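Local coordinates for ADP/ATP-dependent NAD(P)H-hydrate dehydratase (Bacillus subtilis, PDB 3RPZ), which dehydrates the damaged, hydrated form of NAD(P)H back to the intact cofactor, probably at the expense of ADP or ATP, at residues A[61-70]-A[77-88]; A[210-220]-A[259-268]. All blocks are in the same frame, centred on the assembly; numbering follows the deposited sequence.

Contact 1: A[61-70]-A[77-88]. With NPW (beta-6-hydroxy-1,4,5,6-tetrahydronicotinamide adenine dinucleotide phosphate), chain D.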
# COMPACT_ATOMS: atom_id res chain seq x y z
N LEU A 61 -19.35 -6.34 0.23
CA LEU A 61 -18.72 -7.55 -0.32
C LEU A 61 -18.21 -8.42 0.80
O LEU A 61 -17.47 -7.95 1.70
CB LEU A 61 -17.54 -7.17 -1.21
CG LEU A 61 -16.75 -8.33 -1.81
CD1 LEU A 61 -17.61 -9.12 -2.80
CD2 LEU A 61 -15.42 -7.88 -2.48
N VAL A 62 -18.59 -9.68 0.76
CA VAL A 62 -18.04 -10.74 1.60
C VAL A 62 -17.09 -11.58 0.73
O VAL A 62 -17.52 -12.02 -0.34
CB VAL A 62 -19.15 -11.61 2.19
CG1 VAL A 62 -18.58 -12.78 2.99
CG2 VAL A 62 -20.06 -10.73 3.08
N ILE A 63 -15.86 -11.76 1.16
CA ILE A 63 -14.89 -12.59 0.43
C ILE A 63 -14.74 -13.89 1.21
O ILE A 63 -14.37 -13.87 2.39
CB ILE A 63 -13.57 -11.88 0.27
CG1 ILE A 63 -13.76 -10.57 -0.53
CG2 ILE A 63 -12.59 -12.81 -0.48
CD1 ILE A 63 -12.46 -9.76 -0.72
N GLY A 64 -15.09 -15.00 0.56
CA GLY A 64 -14.89 -16.33 1.12
C GLY A 64 -13.60 -16.89 0.56
O GLY A 64 -13.51 -17.38 -0.57
N THR A 65 -12.55 -16.82 1.35
CA THR A 65 -11.22 -17.26 0.94
C THR A 65 -10.55 -17.91 2.12
O THR A 65 -11.00 -17.82 3.25
CB THR A 65 -10.43 -16.13 0.36
OG1 THR A 65 -9.23 -16.66 -0.33
CG2 THR A 65 -9.97 -15.11 1.42
N SER A 66 -9.39 -18.52 1.79
CA SER A 66 -8.60 -19.22 2.74
C SER A 66 -8.09 -18.29 3.84
O SER A 66 -7.82 -17.10 3.54
CB SER A 66 -7.42 -19.87 1.97
OG SER A 66 -7.90 -20.74 0.93
N GLU A 67 -7.88 -18.75 5.06
CA GLU A 67 -7.35 -17.97 6.14
C GLU A 67 -6.08 -17.27 5.80
O GLU A 67 -5.83 -16.15 6.28
CB GLU A 67 -7.05 -18.76 7.46
CG GLU A 67 -8.19 -19.07 8.22
CD GLU A 67 -7.76 -19.52 9.58
OE1 GLU A 67 -7.17 -20.62 9.62
OE2 GLU A 67 -7.93 -18.75 10.55
N ASN A 68 -5.20 -17.90 5.04
CA ASN A 68 -3.92 -17.29 4.73
C ASN A 68 -4.02 -16.17 3.74
O ASN A 68 -3.09 -15.38 3.62
CB ASN A 68 -2.90 -18.32 4.25
CG ASN A 68 -2.66 -19.41 5.28
OD1 ASN A 68 -2.54 -20.58 4.92
ND2 ASN A 68 -2.64 -19.05 6.55
N VAL A 69 -5.12 -16.08 2.97
CA VAL A 69 -5.33 -15.09 1.94
C VAL A 69 -5.92 -13.81 2.51
O VAL A 69 -5.56 -12.73 2.11
CB VAL A 69 -6.16 -15.63 0.77
CG1 VAL A 69 -6.41 -14.59 -0.28
CG2 VAL A 69 -5.47 -16.90 0.20
N ILE A 70 -6.82 -13.93 3.49
CA ILE A 70 -7.48 -12.80 4.11
C ILE A 70 -6.52 -11.65 4.43
O ILE A 70 -6.79 -10.52 4.02
CB ILE A 70 -8.29 -13.26 5.34
CG1 ILE A 70 -9.44 -14.17 4.95
CG2 ILE A 70 -8.82 -12.04 6.12
CD1 ILE A 70 -10.19 -14.77 6.14
N LEU A 77 -7.87 -3.45 0.40
CA LEU A 77 -9.30 -3.41 0.26
C LEU A 77 -9.91 -3.59 1.66
O LEU A 77 -10.51 -4.63 1.96
CB LEU A 77 -9.79 -4.48 -0.68
CG LEU A 77 -11.26 -4.47 -1.04
CD1 LEU A 77 -11.67 -3.24 -1.84
CD2 LEU A 77 -11.62 -5.76 -1.81
N PRO A 78 -9.77 -2.60 2.52
CA PRO A 78 -10.28 -2.74 3.87
C PRO A 78 -11.80 -2.76 3.93
O PRO A 78 -12.34 -3.08 5.01
CB PRO A 78 -9.66 -1.52 4.61
CG PRO A 78 -9.42 -0.53 3.53
CD PRO A 78 -8.98 -1.34 2.37
N GLU A 79 -12.50 -2.44 2.85
CA GLU A 79 -13.93 -2.33 2.85
C GLU A 79 -14.66 -3.68 2.80
O GLU A 79 -15.83 -3.74 3.12
CB GLU A 79 -14.39 -1.44 1.70
CG GLU A 79 -13.86 0.01 1.78
CD GLU A 79 -12.42 0.21 1.35
OE1 GLU A 79 -11.79 -0.68 0.74
OE2 GLU A 79 -11.95 1.36 1.55
N ALA A 80 -13.98 -4.74 2.42
CA ALA A 80 -14.54 -6.06 2.36
C ALA A 80 -14.51 -6.73 3.71
O ALA A 80 -13.63 -6.43 4.54
CB ALA A 80 -13.75 -6.93 1.38
N THR A 81 -15.48 -7.62 3.97
CA THR A 81 -15.47 -8.51 5.11
C THR A 81 -15.32 -9.96 4.62
O THR A 81 -15.23 -10.18 3.40
CB THR A 81 -16.69 -8.37 5.99
OG1 THR A 81 -17.84 -8.83 5.25
CG2 THR A 81 -16.86 -6.92 6.50
N TYR A 82 -15.24 -10.91 5.54
CA TYR A 82 -14.77 -12.27 5.19
C TYR A 82 -15.68 -13.37 5.70
O TYR A 82 -16.25 -13.26 6.78
CB TYR A 82 -13.33 -12.47 5.69
CG TYR A 82 -12.43 -11.48 5.07
CD1 TYR A 82 -11.93 -11.66 3.79
CD2 TYR A 82 -12.18 -10.29 5.71
CE1 TYR A 82 -11.20 -10.65 3.14
CE2 TYR A 82 -11.48 -9.27 5.06
CZ TYR A 82 -10.99 -9.47 3.79
OH TYR A 82 -10.34 -8.49 3.08
N TRP A 83 -15.73 -14.41 4.91
CA TRP A 83 -16.27 -15.70 5.29
C TRP A 83 -15.05 -16.62 5.28
O TRP A 83 -14.50 -16.97 4.24
CB TRP A 83 -17.34 -16.16 4.31
CG TRP A 83 -17.94 -17.51 4.68
CD1 TRP A 83 -17.93 -18.10 5.91
CD2 TRP A 83 -18.64 -18.38 3.81
NE1 TRP A 83 -18.61 -19.31 5.85
CE2 TRP A 83 -19.06 -19.49 4.57
CE3 TRP A 83 -19.00 -18.30 2.47
CZ2 TRP A 83 -19.77 -20.54 4.00
CZ3 TRP A 83 -19.73 -19.36 1.91
CH2 TRP A 83 -20.10 -20.44 2.68
N ARG A 84 -14.54 -16.90 6.48
CA ARG A 84 -13.27 -17.54 6.65
C ARG A 84 -13.34 -18.98 6.06
O ARG A 84 -14.22 -19.77 6.43
CB ARG A 84 -12.91 -17.54 8.15
CG ARG A 84 -11.59 -18.12 8.45
CD ARG A 84 -11.20 -17.74 9.93
NE ARG A 84 -11.11 -16.30 10.10
CZ ARG A 84 -10.01 -15.56 9.91
NH1 ARG A 84 -8.82 -16.12 9.78
NH2 ARG A 84 -10.09 -14.23 9.91
N ASP A 85 -12.39 -19.28 5.17
CA ASP A 85 -12.37 -20.56 4.41
C ASP A 85 -13.69 -20.77 3.70
O ASP A 85 -14.14 -21.91 3.53
CB ASP A 85 -12.00 -21.74 5.31
CG ASP A 85 -10.57 -21.68 5.76
OD1 ASP A 85 -9.70 -21.34 4.92
OD2 ASP A 85 -10.34 -21.97 6.94
N GLY A 86 -14.31 -19.68 3.21
CA GLY A 86 -15.61 -19.78 2.67
C GLY A 86 -15.80 -20.67 1.43
O GLY A 86 -16.83 -21.31 1.31
N TRP A 87 -14.81 -20.67 0.52
CA TRP A 87 -14.97 -21.48 -0.70
C TRP A 87 -14.88 -22.96 -0.37
O TRP A 87 -15.53 -23.75 -1.03
CB TRP A 87 -14.05 -21.08 -1.82
CG TRP A 87 -12.58 -21.18 -1.68
CD1 TRP A 87 -11.74 -20.18 -1.38
CD2 TRP A 87 -11.75 -22.31 -1.94
NE1 TRP A 87 -10.45 -20.64 -1.34
CE2 TRP A 87 -10.43 -21.95 -1.70
CE3 TRP A 87 -12.02 -23.61 -2.35
CZ2 TRP A 87 -9.35 -22.84 -1.89
CZ3 TRP A 87 -10.93 -24.50 -2.54
CH2 TRP A 87 -9.64 -24.09 -2.30
N LYS A 88 -14.11 -23.31 0.66
CA LYS A 88 -14.08 -24.70 1.13
C LYS A 88 -15.38 -25.00 1.84
O LYS A 88 -15.97 -26.09 1.66
CB LYS A 88 -12.84 -24.94 2.01
CG LYS A 88 -11.52 -24.79 1.23
CD LYS A 88 -10.28 -25.10 2.09
CE LYS A 88 -8.97 -24.56 1.50
NZ LYS A 88 -7.74 -25.14 2.16
P NPW D . -32.13 -3.44 4.34
O1 NPW D . -31.96 -4.90 4.69
O2 NPW D . -31.20 -2.87 3.31
O3 NPW D . -33.58 -3.02 4.05
PA NPW D . -26.30 -4.44 9.78
PB NPW D . -23.77 -3.36 8.84
C1A NPW D . -30.68 -1.60 7.47
C1B NPW D . -19.28 -3.87 10.19
N1C NPW D . -18.73 -3.47 8.92
N1D NPW D . -32.37 2.79 5.49
C2A NPW D . -30.62 -2.67 6.38
O2A NPW D . -31.87 -2.62 5.71
C2B NPW D . -19.93 -2.74 11.00
O2B NPW D . -18.98 -1.89 11.60
C2C NPW D . -17.51 -3.75 8.52
C2D NPW D . -33.02 1.65 5.75
C3A NPW D . -30.40 -3.94 7.17
O3A NPW D . -31.62 -4.46 7.75
C3B NPW D . -20.72 -3.61 12.00
O3B NPW D . -19.81 -3.99 13.04
C3C NPW D . -16.87 -3.60 7.40
N3D NPW D . -32.54 0.51 6.27
C4B NPW D . -21.11 -4.82 11.15
O4B NPW D . -20.31 -4.81 9.93
C4C NPW D . -17.69 -3.03 6.25
C4D NPW D . -31.24 0.64 6.57
O4D NPW D . -29.75 -2.07 8.45
C4E NPW D . -29.50 -3.44 8.28
C5A NPW D . -30.44 1.78 6.31
C5B NPW D . -22.59 -4.82 10.74
O5B NPW D . -22.97 -3.54 10.23
C5C NPW D . -19.16 -3.26 6.51
C5E NPW D . -28.01 -3.59 7.95
O5E NPW D . -27.26 -3.36 9.13
C6C NPW D . -19.58 -2.75 7.92
O6C NPW D . -19.42 -1.34 8.07
C6D NPW D . -31.05 2.95 5.73
N6D NPW D . -30.45 4.09 5.45
N7A NPW D . -29.11 1.62 6.65
C7C NPW D . -15.47 -3.87 7.24
N7C NPW D . -14.91 -3.64 6.06
O7C NPW D . -14.80 -4.35 8.19
C8A NPW D . -29.08 0.31 7.13
N9A NPW D . -30.39 -0.23 7.07
OA1 NPW D . -26.82 -5.81 9.65
OA2 NPW D . -26.12 -3.83 11.08
OA3 NPW D . -24.97 -4.41 8.88
OB1 NPW D . -24.20 -1.96 8.84
OB2 NPW D . -22.94 -3.85 7.70
O HOH W 1 -18.48 -4.64 2.56
O HOH W 2 -19.40 -6.85 4.03
O HOH W 3 -6.42 -14.91 8.67
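Ile70 lays its CG2 methyl over the centre of the Tyr82 ring, a CH-pi contact 3.7 Å from CG2 to the ring centroid and 7° off the normal. Its first torsion (-65°) sets CG1 beside the backbone N, where it meets CD1 of the same ring, while CD1 of Ile70 reaches a face of the Arg84 guanidinium. Ile63 lies alongside Tyr82, and its CD1 packs against Ala80 CB at 3.8 Å. Under this dense apolar side the parallel strands 60-65 and 81-84 are laced by Thr81 N to Leu61 O, Ile63 N to Thr81 O (2.8 Å) and Trp83 N to Ile63 O, as expected of a beta-alpha-beta unit.

Beyond Gly64 the pairing slackens into weak bonds, and the solvent side is ionic. Arg84 NH1 donates to the anti lone pair of Glu67 OE2 at 2.9 Å, the carboxylate and guanidinium planes standing 89° apart; Arg84 NE also bridges to Asp41 of the second subunit. A leucine in place of Arg84 would probably leave both Glu67 and that Asp41 without their cationic mate. At the far end, Pro78 O accepts a hydrogen bond from N7C of the bound NADPH hydrate at 2.8 Å, so the turn 77-80 that leads into strand 81-84 probably helps recognise the substrate's carboxamide.

Contact 2: A[210-220]-A[259-268]. With AMP (adenosine monophosphate), chain C.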
# COMPACT_ATOMS: atom_id res chain seq x y z
N GLY A 210 -4.00 -4.79 -26.07
CA GLY A 210 -3.04 -5.75 -25.55
C GLY A 210 -2.49 -5.43 -24.17
O GLY A 210 -1.81 -6.25 -23.56
N ALA A 211 -2.79 -4.26 -23.62
CA ALA A 211 -2.45 -4.00 -22.21
C ALA A 211 -3.11 -5.00 -21.31
O ALA A 211 -2.61 -5.30 -20.21
CB ALA A 211 -2.77 -2.58 -21.79
N LEU A 212 -4.24 -5.55 -21.74
CA LEU A 212 -4.98 -6.55 -20.97
C LEU A 212 -4.39 -7.95 -21.03
O LEU A 212 -4.82 -8.83 -20.29
CB LEU A 212 -6.47 -6.59 -21.39
CG LEU A 212 -7.23 -5.31 -21.12
CD1 LEU A 212 -8.59 -5.38 -21.80
CD2 LEU A 212 -7.38 -5.06 -19.62
N ALA A 213 -3.43 -8.16 -21.92
CA ALA A 213 -2.83 -9.49 -22.15
C ALA A 213 -1.74 -9.82 -21.12
O ALA A 213 -0.55 -9.90 -21.42
CB ALA A 213 -2.29 -9.58 -23.58
N LYS A 214 -2.20 -9.89 -19.86
CA LYS A 214 -1.27 -10.07 -18.71
C LYS A 214 -2.06 -10.65 -17.57
O LYS A 214 -3.23 -10.34 -17.37
CB LYS A 214 -0.59 -8.77 -18.33
CG LYS A 214 0.61 -8.95 -17.40
CD LYS A 214 1.27 -7.67 -16.99
CE LYS A 214 1.93 -6.92 -18.14
NZ LYS A 214 2.35 -5.56 -17.74
N GLY A 215 -1.40 -11.46 -16.76
CA GLY A 215 -2.03 -12.12 -15.63
C GLY A 215 -2.81 -11.17 -14.74
O GLY A 215 -2.32 -10.12 -14.32
N GLY A 216 -4.02 -11.65 -14.38
CA GLY A 216 -4.86 -10.96 -13.45
C GLY A 216 -6.00 -10.21 -14.04
O GLY A 216 -6.98 -9.88 -13.36
N THR A 217 -5.89 -9.82 -15.31
CA THR A 217 -6.94 -8.96 -15.85
C THR A 217 -8.30 -9.63 -15.90
O THR A 217 -9.33 -8.95 -15.71
CB THR A 217 -6.55 -8.36 -17.20
OG1 THR A 217 -6.38 -9.43 -18.10
CG2 THR A 217 -5.28 -7.52 -17.11
N GLY A 218 -8.37 -10.94 -16.15
CA GLY A 218 -9.63 -11.62 -16.13
C GLY A 218 -10.19 -11.80 -14.73
O GLY A 218 -11.39 -11.86 -14.53
N ASP A 219 -9.29 -11.85 -13.75
CA ASP A 219 -9.71 -11.92 -12.35
C ASP A 219 -10.40 -10.61 -11.97
O ASP A 219 -11.47 -10.60 -11.32
CB ASP A 219 -8.51 -12.26 -11.46
CG ASP A 219 -7.80 -13.50 -11.88
OD1 ASP A 219 -8.48 -14.53 -12.19
OD2 ASP A 219 -6.55 -13.50 -11.91
N THR A 220 -9.80 -9.46 -12.33
CA THR A 220 -10.44 -8.18 -12.15
C THR A 220 -11.84 -8.14 -12.82
O THR A 220 -12.82 -7.63 -12.28
CB THR A 220 -9.54 -7.10 -12.71
OG1 THR A 220 -8.30 -7.06 -11.98
CG2 THR A 220 -10.20 -5.73 -12.63
N ALA A 259 1.41 0.04 -23.33
CA ALA A 259 0.60 -1.13 -23.21
C ALA A 259 1.33 -2.34 -22.63
O ALA A 259 0.67 -3.26 -22.16
CB ALA A 259 -0.01 -1.54 -24.60
N HIS A 260 2.63 -2.34 -22.61
CA HIS A 260 3.37 -3.44 -22.00
C HIS A 260 3.37 -3.40 -20.51
O HIS A 260 3.79 -4.39 -19.87
CB HIS A 260 4.80 -3.39 -22.48
CG HIS A 260 4.95 -3.71 -23.92
ND1 HIS A 260 4.74 -4.96 -24.45
CD2 HIS A 260 5.31 -2.92 -24.96
CE1 HIS A 260 4.94 -4.93 -25.75
NE2 HIS A 260 5.33 -3.71 -26.09
N THR A 261 2.92 -2.29 -19.91
CA THR A 261 3.28 -1.97 -18.51
C THR A 261 2.09 -1.96 -17.55
O THR A 261 2.32 -1.76 -16.36
CB THR A 261 4.01 -0.64 -18.40
OG1 THR A 261 3.10 0.45 -18.71
CG2 THR A 261 5.21 -0.55 -19.35
N LEU A 262 0.85 -2.20 -18.01
CA LEU A 262 -0.33 -2.19 -17.13
C LEU A 262 -0.28 -3.33 -16.14
O LEU A 262 0.05 -4.44 -16.49
CB LEU A 262 -1.59 -2.28 -17.95
CG LEU A 262 -2.92 -2.28 -17.20
CD1 LEU A 262 -3.21 -0.98 -16.48
CD2 LEU A 262 -4.07 -2.62 -18.17
N LEU A 263 -0.67 -3.07 -14.90
CA LEU A 263 -0.94 -4.14 -13.92
C LEU A 263 -2.44 -4.17 -13.69
O LEU A 263 -3.08 -3.13 -13.55
CB LEU A 263 -0.20 -3.86 -12.63
CG LEU A 263 1.32 -3.78 -12.76
CD1 LEU A 263 2.00 -3.36 -11.46
CD2 LEU A 263 1.87 -5.16 -13.20
N ALA A 264 -3.02 -5.36 -13.59
CA ALA A 264 -4.46 -5.53 -13.53
C ALA A 264 -5.12 -4.69 -12.47
O ALA A 264 -6.21 -4.15 -12.72
CB ALA A 264 -4.82 -7.00 -13.31
N HIS A 265 -4.55 -4.59 -11.27
CA HIS A 265 -5.24 -3.80 -10.25
C HIS A 265 -5.44 -2.38 -10.62
O HIS A 265 -6.37 -1.73 -10.10
CB HIS A 265 -4.52 -3.90 -8.91
CG HIS A 265 -3.21 -3.22 -8.83
ND1 HIS A 265 -3.02 -1.91 -8.42
CD2 HIS A 265 -1.99 -3.71 -9.10
CE1 HIS A 265 -1.72 -1.62 -8.48
NE2 HIS A 265 -1.07 -2.71 -8.85
N GLU A 266 -4.61 -1.84 -11.52
CA GLU A 266 -4.77 -0.47 -11.95
C GLU A 266 -6.04 -0.24 -12.77
O GLU A 266 -6.57 0.85 -12.80
CB GLU A 266 -3.57 -0.01 -12.74
CG GLU A 266 -2.32 0.00 -11.85
CD GLU A 266 -1.04 0.30 -12.62
OE1 GLU A 266 -0.78 -0.36 -13.63
OE2 GLU A 266 -0.28 1.23 -12.15
N LEU A 267 -6.58 -1.29 -13.39
CA LEU A 267 -7.87 -1.19 -14.04
C LEU A 267 -8.96 -0.71 -13.08
O LEU A 267 -9.76 0.17 -13.43
CB LEU A 267 -8.30 -2.53 -14.67
CG LEU A 267 -7.45 -3.06 -15.79
CD1 LEU A 267 -7.78 -4.53 -16.03
CD2 LEU A 267 -7.68 -2.23 -17.06
N SER A 268 -8.97 -1.26 -11.89
CA SER A 268 -9.88 -0.86 -10.82
C SER A 268 -9.67 0.57 -10.35
O SER A 268 -10.58 1.22 -9.90
CB SER A 268 -9.73 -1.79 -9.62
OG SER A 268 -10.01 -3.07 -9.98
P AMP C . -7.89 -13.94 -18.41
O1P AMP C . -7.02 -13.18 -17.34
O2P AMP C . -6.96 -14.70 -19.26
O3P AMP C . -8.95 -14.71 -17.64
O5' AMP C . -8.69 -12.80 -19.02
C5' AMP C . -8.01 -11.81 -19.90
C4' AMP C . -8.86 -10.60 -20.03
O4' AMP C . -8.13 -9.57 -20.78
C3' AMP C . -10.18 -10.80 -20.75
O3' AMP C . -11.09 -9.80 -20.34
C2' AMP C . -9.68 -10.56 -22.19
O2' AMP C . -10.75 -10.34 -23.13
C1' AMP C . -8.82 -9.33 -22.01
N9 AMP C . -7.76 -9.24 -23.02
C8 AMP C . -6.60 -9.91 -23.02
N7 AMP C . -5.84 -9.60 -24.12
C5 AMP C . -6.58 -8.70 -24.79
C6 AMP C . -6.40 -7.97 -26.07
N6 AMP C . -5.28 -8.18 -26.78
N1 AMP C . -7.39 -7.16 -26.42
C2 AMP C . -8.51 -6.97 -25.70
N3 AMP C . -8.77 -7.61 -24.52
C4 AMP C . -7.83 -8.44 -24.15
O HOH W 4 -2.30 -5.90 -17.33
O HOH W 5 0.28 -4.69 -19.88
O HOH W 6 -1.73 -7.48 -15.00
O HOH W 7 -8.51 -5.34 -9.72
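Lys214 NZ is gripped by two backbone carbonyls, His260 O and Leu262 O, each 2.8 Å from NZ, and by Met54 O of the third subunit. Both carbonyls of segment 259-268 are met from above their planes, by 40° at His260 and 36° at Leu262. With CG anti to the backbone N (chi1 -166°) and a bend at chi3, the chain brings the ammonium to the 259-262 loop, where a water accepts from Lys214 NZ at 3.1 Å and lies near both Ala259 O and Ala211 O, without it being settled which of them it serves. The buried charge is thus surrounded by oxygen dipoles, which probably stabilise it.

Apolar contacts flank this polar site. Ala211 CB rests against Leu262 CD2, and Leu212 CD2 crosses to Leu267 CD1 at 3.7 Å. The other branch of Leu212, CD1, touches the adenine of AMP, so one side chain spans the nucleotide and helix 264-277. Ala264 CB fits tightly against the backbone of Gly216, 3.5 Å from Gly216 C; a CB on that glycine would press on the methyl and, at these backbone angles, on the preceding carbonyl as well. Thr217 CG2 touches Ala264 CB and Leu267 CD1, while Thr217 OG1 donates in the carbonyl plane to Leu212 O at 2.8 Å, tying the 3-10 segment 210-212 to the start of helix 217-231. There Gly218 N donates to the AMP phosphate oxygen O1P at 2.9 Å, an amide of the first turn being well placed to bind an anion.

The contact thereby seats the start of helix 217-231 on the start of helix 264-277. Helix 235-256 touches it through Ala250, against Leu212, and Trp253, against Leu262, and helix 44-54 meets Thr220 through Leu48 and Ser268 through Leu51.

Overall arrangement
Both contacts are largely buried, but they hold different parts of the fold: contact 1 pairs strand 81-84, the outermost of this chain's sheet, with its neighbour, whereas contact 2 joins two helix starts and the loops before them. Their centres lie 23 Å apart and their nearest atoms about 8 Å. Strand bonds and an ionic, more exposed end mark contact 1; carbonyls round a lysine and small-residue packing mark contact 2, and waters bridge both. Helix 44-54 borders both. Each also faces another subunit and a ligand: segment 77-88 meets the hydrated cofactor beside the second subunit, which Tyr82 bonds through its backbone, while segment 210-220 lines the AMP site and, through Asp219, bonds a hydrated cofactor.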